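PDB 6JIX: taurine:2-oxoglutarate aminotransferase from Bifidobacterium kashiwanohense PV20-2, which probably catalyses pyridoxal 5'-phosphate-dependent transamination, moving the amino group of taurine onto 2-oxoglutarate. Local coordinates for residues A[254-258]-A[259-263]; A[228-232]-A[233-237]; A[92-95]-A[96-100]. One frame throughout, in Å; residues are numbered along the deposited sequence.

Overall arrangement
Along the chain the order is contact 3, contact 2, contact 1. Contact 3 lies within helix 89-102, which runs just before strand 107-113 of the seven-stranded sheet. Contact 2 starts helix 234-245, the crossover from strand 213-219 to strand 248-252, and contact 1 is the loop that leaves 248-252 beside the cofactor. Contact 1 sits between the others: its centre is about 17 Å from each of theirs, whereas the centres of contacts 2 and 3 are about 29 Å apart. Phe258 of contact 1 packs on Leu98 of contact 3; contact 2 touches neither. One sheet thus relates the cofactor loop to a helix at the subunit interface and to the start of a crossover helix.

Contact 1: A[254-258]-A[259-263]; sequences VMAGF and GRTGK. With PLP (pyridoxal-5'-phosphate), chain G.
Arg260 folds back against the backbone of Met255 and Ala256, and its side chain can be followed outward from there. CB lies 3.5 Å from Ala256 O. With CG anti to the backbone N (chi1 -174°), the chain runs on past the preceding backbone, and CG comes 3.8 Å from Met255 O. Bends at chi2 and chi3 then swing the guanidinium away. NE donates to a water, 3.2 Å from its oxygen, which in turn reaches Met255 O. Beyond it, NH1 is bonded to the carbonyls of Leu369 and Pro420 and NH2 to Asn60 OD1, so this buried group is held by neutral oxygens and its rotation is fixed.

A second water fills the inside of the bend. It donates to Ala256 O at 2.8 Å and to Lys263 O, accepts from Thr261 N at 2.9 Å, and also meets Thr261 OG1, which has Asn269 as a further partner. Thr261 CG2 rests 4.2 Å from Ala256 CB. The type I turn from Gly259 to Gly262 is closed by Gly262 N bonding to Gly259 O, and Gly259 takes a positive phi that a glycine adopts readily.

At the other end, the loop faces pyridoxal phosphate. Val254 lies over one face of the pyridine ring, CB 3.5 Å from N1 of the cofactor and CG1 3.7 Å from its C4, while Met255 places CE beside the cofactor's O3 and also packs on Lys281. Val254 N is bonded to Asp252 OD1, which ties the ring-covering residue to another member of the pocket. Such a loop, following the strand that ends in a cofactor-pocket aspartate, belongs to the pyridoxal phosphate site of the fold-type I, class-III aminotransferases.

Contact 2: A[228-232]-A[233-237]; sequences ILPPE and GYMEG
The phenol ring of Tyr234 is met by two prolines in succession: Pro230 CB is 4.2 Å from Tyr234 CD2, and Pro231 CG also reaches the ring. Outside the bend, Thr194, Tyr197 and Leu198 of helix 190-208 and Met218 of strand 213-219 pack against the same tyrosine. Pro231 and Tyr234 lie side by side and point the same way, with Pro231 CG 4.0 Å from Tyr234 CB; a CG anti to the backbone N (chi1 -177°) carries the ring off past the prolines. Pro230 turns its CG to Met235, 4.1 Å from that residue's CG.

Underneath, a type II turn runs from Pro231 to Tyr234. Tyr234 N donates to Pro231 O at 3.2 Å, nearly straight at 164°, approaching at a tilt to the carbonyl plane. A water donates to the same Pro231 O and accepts from Met235 N at 2.9 Å. Gly233, with positive phi, is the N-cap of helix 234-245.

Gly233 brings no side-chain acceptor to the helix start, so the carbonyl of Pro231, directly and through water, takes up two of the first amide hydrogens, while the prolines give the turn its apolar flank.

Contact 3: A[92-95]-A[96-100]; sequences SRLA and KMLVD
This is regular alpha helix, part of helix 89-102, with each carbonyl of 92-95 accepting from the amide four residues on. The four bonds run from Lys96 N to Ser92 O, Met97 N to Arg93 O, Leu98 N to Leu94 O and Val99 N to Ala95 O; the last is 3.0 Å long and nearly straight at 174°.

On the outside of the turns the side chains meet in i/i+4 pairs. Met97, its CG anti to the carbonyl carbon (chi1 -71°), lays SD 4.1 Å from Arg93 CD, against the aliphatic part of the arginine. Arg93's guanidinium goes on to a salt bridge with Glu89. Leu94 and Leu98 cross obliquely, CD1 of Leu94 being 4.0 Å from CG of Leu98. Further along, Lys96 NZ forms a salt bridge 2.9 Å from Asp100 OD2, using the syn lone pair of that oxygen. Were Met97 replaced by an alanine, Arg93 CD would probably lose its sulfur neighbour and a gap would be likely to open beside Val328 and Asn329.

Helix 318-333 covers the side carrying Arg93, Leu94 and Met97, while Leu94, Leu98 and Val99 lie on strand 107-113. Another side meets the second subunit, where Ser92 OG is bonded to Val11 O and Ala95 packs on Val19, both of that subunit.

Contact 1: A[254-258]-A[259-263]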
loop_
_atom_site.group_PDB
_atom_site.type_symbol
_atom_site.label_atom_id
_atom_site.label_comp_id
_atom_site.label_asym_id
_atom_site.label_seq_id
_atom_site.Cartn_x
_atom_site.Cartn_y
_atom_site.Cartn_z
ATOM N N VAL A 254 6.172 -11.942 -4.574
ATOM C CA VAL A 254 5.530 -10.798 -5.217
ATOM C C VAL A 254 5.768 -10.829 -6.728
ATOM O O VAL A 254 4.851 -10.582 -7.523
ATOM C CB VAL A 254 6.014 -9.479 -4.583
ATOM C CG1 VAL A 254 5.726 -8.293 -5.506
ATOM C CG2 VAL A 254 5.354 -9.275 -3.224
ATOM N N MET A 255 7.001 -11.106 -7.149
ATOM C CA MET A 255 7.321 -11.134 -8.568
ATOM C C MET A 255 7.259 -12.533 -9.171
ATOM O O MET A 255 6.841 -12.685 -10.319
ATOM C CB MET A 255 8.711 -10.537 -8.820
ATOM C CG MET A 255 9.148 -10.669 -10.272
ATOM S SD MET A 255 10.408 -9.484 -10.809
ATOM C CE MET A 255 9.673 -7.966 -10.216
ATOM N N ALA A 256 7.638 -13.559 -8.420
ATOM C CA ALA A 256 7.766 -14.901 -8.969
ATOM C C ALA A 256 6.514 -15.747 -8.781
ATOM O O ALA A 256 6.503 -16.906 -9.212
ATOM C CB ALA A 256 8.970 -15.616 -8.349
ATOM N N GLY A 257 5.456 -15.191 -8.179
ATOM C CA GLY A 257 4.248 -15.954 -7.945
ATOM C C GLY A 257 3.307 -15.993 -9.150
ATOM O O GLY A 257 3.486 -15.311 -10.156
ATOM N N PHE A 258 2.318 -16.876 -9.048
ATOM C CA PHE A 258 1.208 -16.976 -9.993
ATOM C C PHE A 258 1.677 -17.344 -11.407
ATOM O O PHE A 258 1.449 -16.632 -12.386
ATOM C CB PHE A 258 0.380 -15.689 -9.941
ATOM C CG PHE A 258 -0.262 -15.487 -8.596
ATOM C CD1 PHE A 258 -1.333 -16.265 -8.211
ATOM C CD2 PHE A 258 0.277 -14.599 -7.673
ATOM C CE1 PHE A 258 -1.891 -16.122 -6.950
ATOM C CE2 PHE A 258 -0.279 -14.452 -6.409
ATOM C CZ PHE A 258 -1.360 -15.209 -6.046
ATOM N N GLY A 259 2.326 -18.510 -11.493
ATOM C CA GLY A 259 2.648 -19.126 -12.761
ATOM C C GLY A 259 3.916 -18.639 -13.413
ATOM O O GLY A 259 4.336 -19.223 -14.424
ATOM N N ARG A 260 4.520 -17.571 -12.886
ATOM C CA ARG A 260 5.702 -16.975 -13.499
ATOM C C ARG A 260 6.770 -18.021 -13.839
ATOM O O ARG A 260 7.395 -17.959 -14.910
ATOM C CB ARG A 260 6.262 -15.907 -12.559
ATOM C CG ARG A 260 7.403 -15.122 -13.158
ATOM C CD ARG A 260 7.158 -14.925 -14.635
ATOM N NE ARG A 260 6.061 -14.004 -14.845
ATOM C CZ ARG A 260 5.803 -13.438 -16.011
ATOM N NH1 ARG A 260 6.579 -13.722 -17.045
ATOM N NH2 ARG A 260 4.785 -12.589 -16.132
ATOM N N THR A 261 6.980 -18.998 -12.951
ATOM C CA THR A 261 8.064 -19.969 -13.071
ATOM C C THR A 261 7.604 -21.336 -13.559
ATOM O O THR A 261 8.417 -22.267 -13.600
ATOM C CB THR A 261 8.772 -20.143 -11.721
ATOM O OG1 THR A 261 7.921 -20.875 -10.814
ATOM C CG2 THR A 261 9.164 -18.756 -11.124
ATOM N N GLY A 262 6.317 -21.498 -13.873
ATOM C CA GLY A 262 5.755 -22.782 -14.232
ATOM C C GLY A 262 5.045 -23.498 -13.100
ATOM O O GLY A 262 4.379 -24.508 -13.346
ATOM N N LYS A 263 5.154 -22.998 -11.880
ATOM C CA LYS A 263 4.407 -23.487 -10.735
ATOM C C LYS A 263 3.585 -22.328 -10.186
ATOM O O LYS A 263 3.857 -21.157 -10.481
ATOM C CB LYS A 263 5.361 -24.053 -9.660
ATOM C CG LYS A 263 5.913 -25.459 -9.959
ATOM C CD LYS A 263 5.290 -26.503 -9.022
ATOM C CE LYS A 263 5.822 -27.891 -9.283
ATOM N NZ LYS A 263 7.161 -27.783 -9.890
HETATM N N1 PLP G . 8.967 -7.893 -3.648
HETATM C C2 PLP G . 9.419 -8.148 -4.879
HETATM C C2A PLP G . 10.099 -9.469 -5.196
HETATM C C3 PLP G . 9.273 -7.189 -5.911
HETATM O O3 PLP G . 9.735 -7.422 -7.193
HETATM C C4 PLP G . 8.653 -5.987 -5.650
HETATM C C4A PLP G . 8.508 -4.958 -6.809
HETATM O O4A PLP G . 9.307 -4.957 -7.745
HETATM C C5 PLP G . 8.183 -5.760 -4.320
HETATM C C6 PLP G . 8.348 -6.741 -3.333
HETATM C C5A PLP G . 7.464 -4.404 -3.977
HETATM O O4P PLP G . 6.164 -4.534 -4.459
HETATM P P PLP G . 5.226 -3.214 -4.625
HETATM O O1P PLP G . 3.848 -3.605 -4.938
HETATM O O2P PLP G . 5.091 -2.483 -3.349
HETATM O O3P PLP G . 5.906 -2.214 -5.795
HETATM O O HOH W 1 5.114 -12.483 -12.176
HETATM O O HOH W 2 5.807 -19.366 -10.371
#

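Contact 2: A[228-232]-A[233-237]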
loop_
_atom_site.group_PDB
_atom_site.type_symbol
_atom_site.label_atom_id
_atom_site.label_comp_id
_atom_site.label_asym_id
_atom_site.label_seq_id
_atom_site.Cartn_x
_atom_site.Cartn_y
_atom_site.Cartn_z
ATOM N N ILE A 228 17.966 -14.391 -10.558
ATOM C CA ILE A 228 19.197 -15.046 -10.115
ATOM C C ILE A 228 18.789 -16.397 -9.536
ATOM O O ILE A 228 18.571 -16.549 -8.334
ATOM C CB ILE A 228 19.980 -14.189 -9.123
ATOM C CG1 ILE A 228 20.012 -12.731 -9.606
ATOM C CG2 ILE A 228 21.406 -14.710 -8.983
ATOM C CD1 ILE A 228 20.267 -11.712 -8.520
ATOM N N LEU A 229 18.682 -17.388 -10.418
ATOM C CA LEU A 229 18.392 -18.749 -10.006
ATOM C C LEU A 229 19.412 -19.201 -8.962
ATOM O O LEU A 229 20.620 -19.037 -9.178
ATOM C CB LEU A 229 18.421 -19.685 -11.211
ATOM C CG LEU A 229 17.481 -19.267 -12.342
ATOM C CD1 LEU A 229 17.732 -20.100 -13.589
ATOM C CD2 LEU A 229 16.001 -19.346 -11.889
ATOM N N PRO A 230 18.967 -19.738 -7.829
ATOM C CA PRO A 230 19.900 -20.172 -6.781
ATOM C C PRO A 230 20.604 -21.456 -7.166
ATOM O O PRO A 230 20.059 -22.261 -7.941
ATOM C CB PRO A 230 18.977 -20.399 -5.573
ATOM C CG PRO A 230 17.668 -20.763 -6.196
ATOM C CD PRO A 230 17.566 -19.891 -7.419
ATOM N N PRO A 231 21.803 -21.705 -6.627
ATOM C CA PRO A 231 22.433 -23.012 -6.815
ATOM C C PRO A 231 21.575 -24.113 -6.212
ATOM O O PRO A 231 20.837 -23.894 -5.250
ATOM C CB PRO A 231 23.773 -22.876 -6.074
ATOM C CG PRO A 231 23.573 -21.708 -5.116
ATOM C CD PRO A 231 22.678 -20.779 -5.872
ATOM N N GLU A 232 21.660 -25.295 -6.816
ATOM C CA GLU A 232 20.919 -26.460 -6.357
ATOM C C GLU A 232 21.113 -26.649 -4.868
ATOM O O GLU A 232 22.228 -26.533 -4.371
ATOM C CB GLU A 232 21.417 -27.704 -7.099
ATOM C CG GLU A 232 20.559 -28.930 -6.904
ATOM C CD GLU A 232 19.168 -28.754 -7.500
ATOM O OE1 GLU A 232 18.247 -29.491 -7.066
ATOM O OE2 GLU A 232 18.998 -27.880 -8.397
ATOM N N GLY A 233 20.023 -26.908 -4.150
ATOM C CA GLY A 233 20.097 -27.239 -2.737
ATOM C C GLY A 233 20.172 -26.073 -1.765
ATOM O O GLY A 233 20.035 -26.299 -0.552
ATOM N N TYR A 234 20.406 -24.847 -2.248
ATOM C CA TYR A 234 20.542 -23.679 -1.372
ATOM C C TYR A 234 19.247 -23.356 -0.621
ATOM O O TYR A 234 19.257 -23.208 0.603
ATOM C CB TYR A 234 20.994 -22.481 -2.196
ATOM C CG TYR A 234 21.251 -21.209 -1.423
ATOM C CD1 TYR A 234 22.307 -21.110 -0.507
ATOM C CD2 TYR A 234 20.460 -20.086 -1.634
ATOM C CE1 TYR A 234 22.552 -19.925 0.179
ATOM C CE2 TYR A 234 20.705 -18.899 -0.955
ATOM C CZ TYR A 234 21.743 -18.823 -0.057
ATOM O OH TYR A 234 21.957 -17.640 0.603
ATOM N N MET A 235 18.122 -23.235 -1.336
ATOM C CA MET A 235 16.865 -22.899 -0.667
ATOM C C MET A 235 16.495 -23.959 0.359
ATOM O O MET A 235 15.943 -23.640 1.421
ATOM C CB MET A 235 15.723 -22.744 -1.676
ATOM C CG MET A 235 15.799 -21.545 -2.588
ATOM S SD MET A 235 16.258 -20.023 -1.758
ATOM C CE MET A 235 14.689 -19.305 -1.260
ATOM N N GLU A 236 16.777 -25.226 0.059
ATOM C CA GLU A 236 16.463 -26.283 1.015
ATOM C C GLU A 236 17.322 -26.158 2.260
ATOM O O GLU A 236 16.845 -26.390 3.379
ATOM C CB GLU A 236 16.669 -27.656 0.373
ATOM C CG GLU A 236 15.564 -28.065 -0.595
ATOM C CD GLU A 236 15.768 -27.516 -1.995
ATOM O OE1 GLU A 236 16.762 -26.789 -2.223
ATOM O OE2 GLU A 236 14.919 -27.814 -2.868
ATOM N N GLY A 237 18.582 -25.748 2.089
ATOM C CA GLY A 237 19.458 -25.594 3.235
ATOM C C GLY A 237 19.071 -24.416 4.105
ATOM O O GLY A 237 19.172 -24.480 5.337
HETATM O O HOH W 3 18.058 -23.573 -4.183
#

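Contact 3: A[92-95]-A[96-100]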
loop_
_atom_site.group_PDB
_atom_site.type_symbol
_atom_site.label_atom_id
_atom_site.label_comp_id
_atom_site.label_asym_id
_atom_site.label_seq_id
_atom_site.Cartn_x
_atom_site.Cartn_y
_atom_site.Cartn_z
ATOM N N SER A 92 -13.734 -13.907 1.255
ATOM C CA SER A 92 -13.730 -15.264 1.787
ATOM C C SER A 92 -13.306 -16.269 0.718
ATOM O O SER A 92 -12.507 -17.175 0.976
ATOM C CB SER A 92 -15.115 -15.607 2.334
ATOM O OG SER A 92 -15.291 -15.076 3.635
ATOM N N ARG A 93 -13.832 -16.121 -0.491
ATOM C CA ARG A 93 -13.502 -17.067 -1.535
ATOM C C ARG A 93 -12.035 -16.972 -1.914
ATOM O O ARG A 93 -11.412 -17.987 -2.249
ATOM C CB ARG A 93 -14.397 -16.824 -2.752
ATOM C CG ARG A 93 -14.732 -18.072 -3.524
ATOM C CD ARG A 93 -15.030 -17.741 -4.970
ATOM N NE ARG A 93 -16.424 -17.350 -5.131
ATOM C CZ ARG A 93 -17.445 -18.157 -4.867
ATOM N NH1 ARG A 93 -17.222 -19.397 -4.437
ATOM N NH2 ARG A 93 -18.687 -17.725 -5.034
ATOM N N LEU A 94 -11.464 -15.773 -1.873
ATOM C CA LEU A 94 -10.085 -15.660 -2.324
ATOM C C LEU A 94 -9.117 -16.218 -1.289
ATOM O O LEU A 94 -8.125 -16.865 -1.650
ATOM C CB LEU A 94 -9.747 -14.208 -2.663
ATOM C CG LEU A 94 -8.403 -14.100 -3.377
ATOM C CD1 LEU A 94 -8.290 -15.157 -4.483
ATOM C CD2 LEU A 94 -8.216 -12.697 -3.913
ATOM N N ALA A 95 -9.397 -15.991 -0.001
ATOM C CA ALA A 95 -8.550 -16.545 1.048
ATOM C C ALA A 95 -8.524 -18.071 0.988
ATOM O O ALA A 95 -7.455 -18.686 1.051
ATOM C CB ALA A 95 -9.023 -16.067 2.411
ATOM N N LYS A 96 -9.691 -18.708 0.844
ATOM C CA LYS A 96 -9.702 -20.165 0.750
ATOM C C LYS A 96 -8.983 -20.642 -0.506
ATOM O O LYS A 96 -8.152 -21.553 -0.441
ATOM C CB LYS A 96 -11.129 -20.709 0.790
ATOM C CG LYS A 96 -11.186 -22.123 1.376
ATOM C CD LYS A 96 -11.999 -23.079 0.515
ATOM C CE LYS A 96 -12.073 -24.440 1.178
ATOM N NZ LYS A 96 -11.823 -25.520 0.193
ATOM N N MET A 97 -9.286 -20.037 -1.662
ATOM C CA MET A 97 -8.631 -20.456 -2.901
ATOM C C MET A 97 -7.120 -20.345 -2.783
ATOM O O MET A 97 -6.385 -21.210 -3.274
ATOM C CB MET A 97 -9.108 -19.623 -4.078
ATOM C CG MET A 97 -10.520 -19.890 -4.506
ATOM S SD MET A 97 -11.066 -18.583 -5.608
ATOM C CE MET A 97 -9.903 -18.805 -6.937
ATOM N N LEU A 98 -6.639 -19.272 -2.157
ATOM C CA LEU A 98 -5.201 -19.072 -2.041
ATOM C C LEU A 98 -4.586 -20.109 -1.114
ATOM O O LEU A 98 -3.586 -20.746 -1.466
ATOM C CB LEU A 98 -4.907 -17.665 -1.545
ATOM C CG LEU A 98 -5.138 -16.558 -2.554
ATOM C CD1 LEU A 98 -4.549 -15.278 -2.006
ATOM C CD2 LEU A 98 -4.517 -16.950 -3.875
ATOM N N VAL A 99 -5.180 -20.303 0.071
ATOM C CA VAL A 99 -4.722 -21.359 0.976
ATOM C C VAL A 99 -4.715 -22.703 0.257
ATOM O O VAL A 99 -3.777 -23.497 0.397
ATOM C CB VAL A 99 -5.596 -21.405 2.244
ATOM C CG1 VAL A 99 -5.188 -22.579 3.129
ATOM C CG2 VAL A 99 -5.511 -20.095 3.013
ATOM N N ASP A 100 -5.759 -22.963 -0.544
ATOM C CA ASP A 100 -5.903 -24.244 -1.234
ATOM C C ASP A 100 -4.779 -24.481 -2.249
ATOM O O ASP A 100 -4.171 -25.553 -2.253
ATOM C CB ASP A 100 -7.275 -24.310 -1.911
ATOM C CG ASP A 100 -8.385 -24.752 -0.959
ATOM O OD1 ASP A 100 -8.069 -25.144 0.195
ATOM O OD2 ASP A 100 -9.574 -24.709 -1.379
#